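Side-chain contacts in DNA polymerase III subunit beta (Deinococcus radiodurans, PDB 4TRT), which probably tethers DNA polymerases and other proteins to DNA and so confers processivity, acting as a ring-shaped head-to-tail homodimer: residues I156-E159 / S164-V167; K258-R263 / D298-T303; M2-T7 / G41-S46. One frame throughout, in Å; residues are numbered along the deposited sequence.

Interaction 1 of 3, residues I156-E159 / S164-V167; sequences IKLE and SARV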
# COMPACT_ATOMS: atom_id res chain seq x y z
N ILE A 156 -11.05 12.77 -23.43
CA ILE A 156 -11.16 14.08 -22.83
C ILE A 156 -11.02 15.13 -23.94
O ILE A 156 -10.04 15.12 -24.70
CB ILE A 156 -10.08 14.32 -21.74
CG1 ILE A 156 -10.35 13.52 -20.46
CG2 ILE A 156 -10.07 15.79 -21.35
CD1 ILE A 156 -10.41 12.04 -20.61
N LYS A 157 -11.99 16.04 -24.04
CA LYS A 157 -11.93 17.09 -25.04
C LYS A 157 -11.02 18.21 -24.54
O LYS A 157 -11.10 18.59 -23.39
CB LYS A 157 -13.30 17.68 -25.33
CG LYS A 157 -13.34 18.57 -26.59
CD LYS A 157 -14.58 19.43 -26.61
CE LYS A 157 -14.79 20.17 -27.93
NZ LYS A 157 -15.89 21.16 -27.76
N LEU A 158 -10.16 18.72 -25.42
CA LEU A 158 -9.43 19.96 -25.17
C LEU A 158 -9.92 21.02 -26.15
O LEU A 158 -9.95 20.79 -27.36
CB LEU A 158 -7.93 19.72 -25.36
CG LEU A 158 -7.05 20.97 -25.19
CD1 LEU A 158 -7.10 21.43 -23.74
CD2 LEU A 158 -5.61 20.72 -25.59
N GLU A 159 -10.33 22.17 -25.62
CA GLU A 159 -10.80 23.31 -26.41
C GLU A 159 -9.86 24.48 -26.21
O GLU A 159 -9.43 24.74 -25.08
CB GLU A 159 -12.15 23.81 -25.89
CG GLU A 159 -13.33 22.90 -26.09
CD GLU A 159 -14.59 23.44 -25.44
OE1 GLU A 159 -14.61 24.59 -24.98
OE2 GLU A 159 -15.59 22.69 -25.38
N SER A 164 -7.30 31.43 -23.08
CA SER A 164 -7.51 30.29 -22.18
C SER A 164 -7.93 29.04 -22.94
O SER A 164 -8.27 29.10 -24.13
CB SER A 164 -8.54 30.64 -21.09
OG SER A 164 -9.86 30.34 -21.49
N ALA A 165 -7.87 27.92 -22.24
CA ALA A 165 -8.25 26.64 -22.79
C ALA A 165 -9.15 25.92 -21.78
O ALA A 165 -9.27 26.34 -20.63
CB ALA A 165 -7.00 25.82 -23.07
N ARG A 166 -9.75 24.82 -22.22
CA ARG A 166 -10.70 24.08 -21.39
C ARG A 166 -10.58 22.60 -21.67
O ARG A 166 -10.44 22.20 -22.83
CB ARG A 166 -12.12 24.55 -21.71
CG ARG A 166 -13.21 23.66 -21.16
CD ARG A 166 -14.58 24.22 -21.50
NE ARG A 166 -14.90 25.34 -20.65
CZ ARG A 166 -16.11 25.85 -20.50
NH1 ARG A 166 -17.15 25.36 -21.16
NH2 ARG A 166 -16.29 26.87 -19.67
N VAL A 167 -10.65 21.78 -20.62
CA VAL A 167 -10.81 20.34 -20.80
C VAL A 167 -12.17 19.92 -20.28
O VAL A 167 -12.66 20.48 -19.30
CB VAL A 167 -9.72 19.48 -20.13
CG1 VAL A 167 -8.42 19.57 -20.91
CG2 VAL A 167 -9.55 19.87 -18.66

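Interaction 2 of 3, residues K258-R263 / D298-T303; sequences KEAVNR and DTLSVT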
# COMPACT_ATOMS: atom_id res chain seq x y z
N LYS A 258 -17.36 16.56 2.07
CA LYS A 258 -16.73 15.33 1.58
C LYS A 258 -16.72 14.26 2.65
O LYS A 258 -17.05 13.12 2.38
CB LYS A 258 -15.29 15.58 1.15
CG LYS A 258 -15.17 16.45 -0.09
CD LYS A 258 -13.70 16.72 -0.40
CE LYS A 258 -13.58 17.81 -1.42
NZ LYS A 258 -12.16 17.99 -1.86
N GLU A 259 -16.36 14.65 3.87
CA GLU A 259 -16.28 13.71 4.97
C GLU A 259 -17.69 13.19 5.35
O GLU A 259 -17.83 12.03 5.72
CB GLU A 259 -15.53 14.34 6.15
CG GLU A 259 -14.05 14.54 5.83
CD GLU A 259 -13.23 15.19 6.94
OE1 GLU A 259 -13.80 15.69 7.92
OE2 GLU A 259 -11.99 15.21 6.82
N ALA A 260 -18.70 14.04 5.24
CA ALA A 260 -20.06 13.64 5.53
C ALA A 260 -20.62 12.67 4.49
O ALA A 260 -21.26 11.69 4.85
CB ALA A 260 -20.97 14.86 5.68
N VAL A 261 -20.35 12.93 3.19
CA VAL A 261 -20.82 12.04 2.12
C VAL A 261 -20.14 10.70 2.27
O VAL A 261 -20.78 9.64 2.24
CB VAL A 261 -20.59 12.65 0.73
CG1 VAL A 261 -20.80 11.63 -0.38
CG2 VAL A 261 -21.53 13.85 0.52
N ASN A 262 -18.83 10.74 2.49
CA ASN A 262 -18.06 9.53 2.69
C ASN A 262 -18.62 8.66 3.82
O ASN A 262 -18.85 7.46 3.62
CB ASN A 262 -16.60 9.84 2.99
CG ASN A 262 -15.76 8.58 3.12
OD1 ASN A 262 -15.57 7.87 2.15
ND2 ASN A 262 -15.33 8.28 4.34
N ARG A 263 -18.82 9.23 4.99
CA ARG A 263 -19.23 8.42 6.14
C ARG A 263 -20.65 7.85 5.99
O ARG A 263 -20.88 6.68 6.31
CB ARG A 263 -19.05 9.16 7.46
CG ARG A 263 -20.00 10.32 7.73
CD ARG A 263 -19.84 10.82 9.16
NE ARG A 263 -18.50 11.34 9.41
CZ ARG A 263 -18.12 12.62 9.24
NH1 ARG A 263 -18.98 13.56 8.85
NH2 ARG A 263 -16.87 12.95 9.49
N ASP A 298 -26.27 12.44 8.48
CA ASP A 298 -25.35 13.48 8.96
C ASP A 298 -25.91 14.85 8.59
O ASP A 298 -26.43 15.02 7.48
CB ASP A 298 -23.96 13.29 8.36
CG ASP A 298 -22.86 13.82 9.24
OD1 ASP A 298 -23.13 14.47 10.29
OD2 ASP A 298 -21.68 13.61 8.89
N THR A 299 -25.82 15.80 9.51
CA THR A 299 -26.41 17.14 9.28
C THR A 299 -25.34 18.21 9.36
O THR A 299 -24.57 18.24 10.33
CB THR A 299 -27.55 17.43 10.29
OG1 THR A 299 -28.54 16.40 10.21
CG2 THR A 299 -28.22 18.79 10.01
N LEU A 300 -25.28 19.07 8.33
CA LEU A 300 -24.31 20.15 8.23
C LEU A 300 -25.01 21.51 8.17
O LEU A 300 -26.02 21.64 7.49
CB LEU A 300 -23.45 20.00 6.96
CG LEU A 300 -22.58 18.76 6.80
CD1 LEU A 300 -21.99 18.70 5.39
CD2 LEU A 300 -21.49 18.74 7.85
N SER A 301 -24.43 22.50 8.85
CA SER A 301 -24.85 23.88 8.71
C SER A 301 -24.39 24.40 7.37
O SER A 301 -23.26 24.14 6.95
CB SER A 301 -24.25 24.75 9.82
OG SER A 301 -24.66 24.24 11.07
N VAL A 302 -25.27 25.11 6.67
CA VAL A 302 -24.94 25.69 5.37
C VAL A 302 -25.53 27.10 5.25
O VAL A 302 -26.37 27.51 6.05
CB VAL A 302 -25.49 24.83 4.20
CG1 VAL A 302 -24.90 23.42 4.24
CG2 VAL A 302 -27.02 24.78 4.20
N THR A 303 -25.09 27.83 4.23
CA THR A 303 -25.76 29.04 3.84
C THR A 303 -26.57 28.67 2.62
O THR A 303 -26.04 28.07 1.70
CB THR A 303 -24.72 30.12 3.51
OG1 THR A 303 -23.85 30.26 4.63
CG2 THR A 303 -25.40 31.46 3.19

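Interaction 3 of 3, residues M2-T7 / G41-S46; sequences MKANVT and GGLTLS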
# COMPACT_ATOMS: atom_id res chain seq x y z
N MET A 2 31.52 1.44 -25.85
CA MET A 2 30.67 2.50 -25.32
C MET A 2 30.71 2.57 -23.80
O MET A 2 30.56 1.55 -23.11
CB MET A 2 29.22 2.34 -25.76
CG MET A 2 28.40 3.60 -25.49
SD MET A 2 27.38 3.52 -24.03
CE MET A 2 26.01 2.74 -24.90
N LYS A 3 30.87 3.78 -23.28
CA LYS A 3 30.87 4.04 -21.84
C LYS A 3 30.13 5.34 -21.57
O LYS A 3 30.33 6.32 -22.27
CB LYS A 3 32.29 4.16 -21.29
CG LYS A 3 32.93 2.86 -20.85
CD LYS A 3 34.41 3.05 -20.62
CE LYS A 3 35.07 1.78 -20.12
NZ LYS A 3 36.52 1.96 -19.90
N ALA A 4 29.27 5.34 -20.55
CA ALA A 4 28.54 6.54 -20.16
C ALA A 4 28.64 6.77 -18.66
O ALA A 4 28.61 5.83 -17.88
CB ALA A 4 27.08 6.45 -20.60
N ASN A 5 28.78 8.04 -18.26
CA ASN A 5 28.70 8.41 -16.85
C ASN A 5 27.45 9.24 -16.64
O ASN A 5 27.27 10.24 -17.31
CB ASN A 5 29.96 9.17 -16.42
CG ASN A 5 31.14 8.25 -16.24
OD1 ASN A 5 31.19 7.44 -15.31
ND2 ASN A 5 32.10 8.37 -17.13
N VAL A 6 26.61 8.81 -15.73
CA VAL A 6 25.32 9.43 -15.51
C VAL A 6 25.03 9.49 -14.00
O VAL A 6 25.54 8.68 -13.22
CB VAL A 6 24.20 8.65 -16.29
CG1 VAL A 6 24.07 7.22 -15.79
CG2 VAL A 6 22.86 9.36 -16.21
N THR A 7 24.27 10.50 -13.59
CA THR A 7 23.81 10.64 -12.21
C THR A 7 22.70 9.62 -11.96
O THR A 7 21.80 9.49 -12.79
CB THR A 7 23.31 12.07 -11.97
OG1 THR A 7 24.44 12.95 -11.94
CG2 THR A 7 22.56 12.18 -10.68
N GLY A 41 25.59 14.23 -25.80
CA GLY A 41 24.90 14.96 -24.72
C GLY A 41 24.26 14.09 -23.66
O GLY A 41 24.04 14.54 -22.53
N GLY A 42 23.98 12.84 -24.00
CA GLY A 42 23.38 11.96 -23.03
C GLY A 42 22.67 10.76 -23.63
O GLY A 42 22.96 10.33 -24.75
N LEU A 43 21.76 10.22 -22.83
CA LEU A 43 21.04 9.01 -23.14
C LEU A 43 19.59 9.37 -23.41
O LEU A 43 18.98 10.13 -22.66
CB LEU A 43 21.08 8.04 -21.95
CG LEU A 43 22.39 7.76 -21.19
CD1 LEU A 43 22.06 7.17 -19.83
CD2 LEU A 43 23.29 6.81 -21.95
N THR A 44 19.02 8.79 -24.46
CA THR A 44 17.59 8.87 -24.71
C THR A 44 17.01 7.49 -24.44
O THR A 44 17.38 6.52 -25.08
CB THR A 44 17.32 9.34 -26.15
OG1 THR A 44 17.87 10.65 -26.31
CG2 THR A 44 15.82 9.42 -26.46
N LEU A 45 16.13 7.43 -23.45
CA LEU A 45 15.45 6.21 -23.03
C LEU A 45 14.07 6.19 -23.67
O LEU A 45 13.31 7.15 -23.53
CB LEU A 45 15.30 6.19 -21.50
CG LEU A 45 16.52 6.52 -20.63
CD1 LEU A 45 16.15 6.68 -19.16
CD2 LEU A 45 17.58 5.44 -20.78
N SER A 46 13.71 5.11 -24.37
CA SER A 46 12.42 5.07 -25.02
C SER A 46 11.76 3.69 -25.01
O SER A 46 12.43 2.64 -24.86
CB SER A 46 12.52 5.65 -26.44
OG SER A 46 13.10 4.71 -27.33

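Interaction 1 of 3, residues I156-E159 / S164-V167
Leu158 faces Val167 and Glu159 faces Arg166 across an antiparallel beta hairpin, strands 155-161 and 164-170 of the central domain. The second pair is hydrogen-bonded: Glu159 N gives a nearly straight bond to Arg166 O (2.8 Å, 172°), and Arg166 N returns one to Glu159 O (2.9 Å).

The tight side is apolar. With chi1 at 177°, Leu158 swings CG away from its own N and brings CD1 to Val167 CG1 at 3.6 Å, while Ile156 CG2 meets Val167 CB at 3.9 Å. Branched aliphatic residues suit this face, since Phe180 and helix 130-140 close over it.

The other face is polar, and it opens toward solvent at the partly exposed Lys157 and Arg166. Glu159 itself is buried: it lies alongside Arg166, OE1 3.5 Å from Arg166 CD, yet no guanidinium N-H points at the carboxylate. Arg166 NE is salt-bridged to Asp179 instead, and Glu159 bonds through OE1 to His161 and through OE2 to Tyr238 OH. Replacing Glu159 by an alanine is likely to strip Lys157 NZ of its salt-bridge mate and His161 of its partner. That lysine NZ sits 2.8 Å from Glu159 OE2, approaching from above the carboxylate plane.

Interaction 2 of 3, residues K258-R263 / D298-T303
A buried salt bridge and a small apolar patch pack Arg263 and Ala260, on helix 254-265, against Asp298 and Leu300, on strand 294-301 of the C-terminal domain. The short helix and strand segments run almost antiparallel, at 169°, with their axes 9.1 Å apart.

Arg263 NH1 donates to Asp298 OD2 over 2.7 Å. The oxygen sits at the guanidinium edge, near its plane, and is met nearly along its C-O axis. One N-H, from NH1, makes the bond; the steep tilt of 70° between the two flat groups is consistent with a single-point rather than a two-pronged bridge. Arg263 CG is tucked between its own backbone N and carbonyl carbon (chi1 70°), and a further bend at chi3 folds the chain back over the helix. Glu259 O then lies 3.5 Å above the guanidinium, over its centre, where a partly negative oxygen would be expected to suit the cation.

Beside the bridge, the small side chain of Ala260 suits the close approach: its CB lies 3.5 Å from Asp298 OD2 and 4.0 Å from Leu300 CD1.

Arg263 NE also bonds to Asn81 O of the second subunit, and Asp298 pairs in an antiparallel ladder with a strand of that subunit. Such a sheet continued from the C-terminal domain of one protomer to the N-terminal domain of the next is the hallmark of the head-to-tail interface in the bacterial sliding ring.

Interaction 3 of 3, residues M2-T7 / G41-S46
Leu43 sends its two methyls to two different residues of strand 2-7: CD2 reaches Ala4 CB at 4.0 Å, and CD1 reaches Val6 CG2 at 4.3 Å. Both strands lie in the N-terminal domain but in different antiparallel sheets, that of 42-48 running on into the central domain. This is packing between sheets in a domain of the DNA sliding-ring family, with no hydrogen bond across it.

The leucine's shape explains the fork. Its CG is anti to the carbonyl carbon (chi1 -46°), and chi2 of 161° stretches CD1 out from the backbone while CD2 branches off beside it. Ala4 and Val6, two positions apart on one strand, both direct their CB toward the leucine. In Val6, CG1 occupies the place between backbone N and carbonyl carbon (chi1 63°); this makes CG2 the nearer methyl, with CG1 only slightly farther from Leu43 CD1. Short Ala4 and branched Val6 thus match the fork.

Leu11 of helix 8-21 and Val58 of strand 52-59 also pack on Val6, while Thr38 touches Leu43. With only methyl groups meeting, the contact probably rests on shape and burial away from water, and joins the two sheets without fixing a hydrogen-bonded register.

Overall arrangement
Starting from the N terminus, interaction 3 comes first: strand 2-7 meets 41-46 after helix 8-21 and strand 33-38, closing a loop between two sheets, one of which continues from the N-terminal into the central domain. Interaction 1 follows in the central domain, where a tight turn of two residues joins strands 155-161 and 164-170. Interaction 2 is last, joining helix 254-265 to strand 294-301 of the C-terminal domain after two intervening strands. The three loops lie in series, neither nesting nor crossing. They do not touch: interactions 2 and 3, on opposite sides of the chain's centre, have centres 54 Å apart. Each ties one domain internally; interaction 2 alone reaches the second subunit.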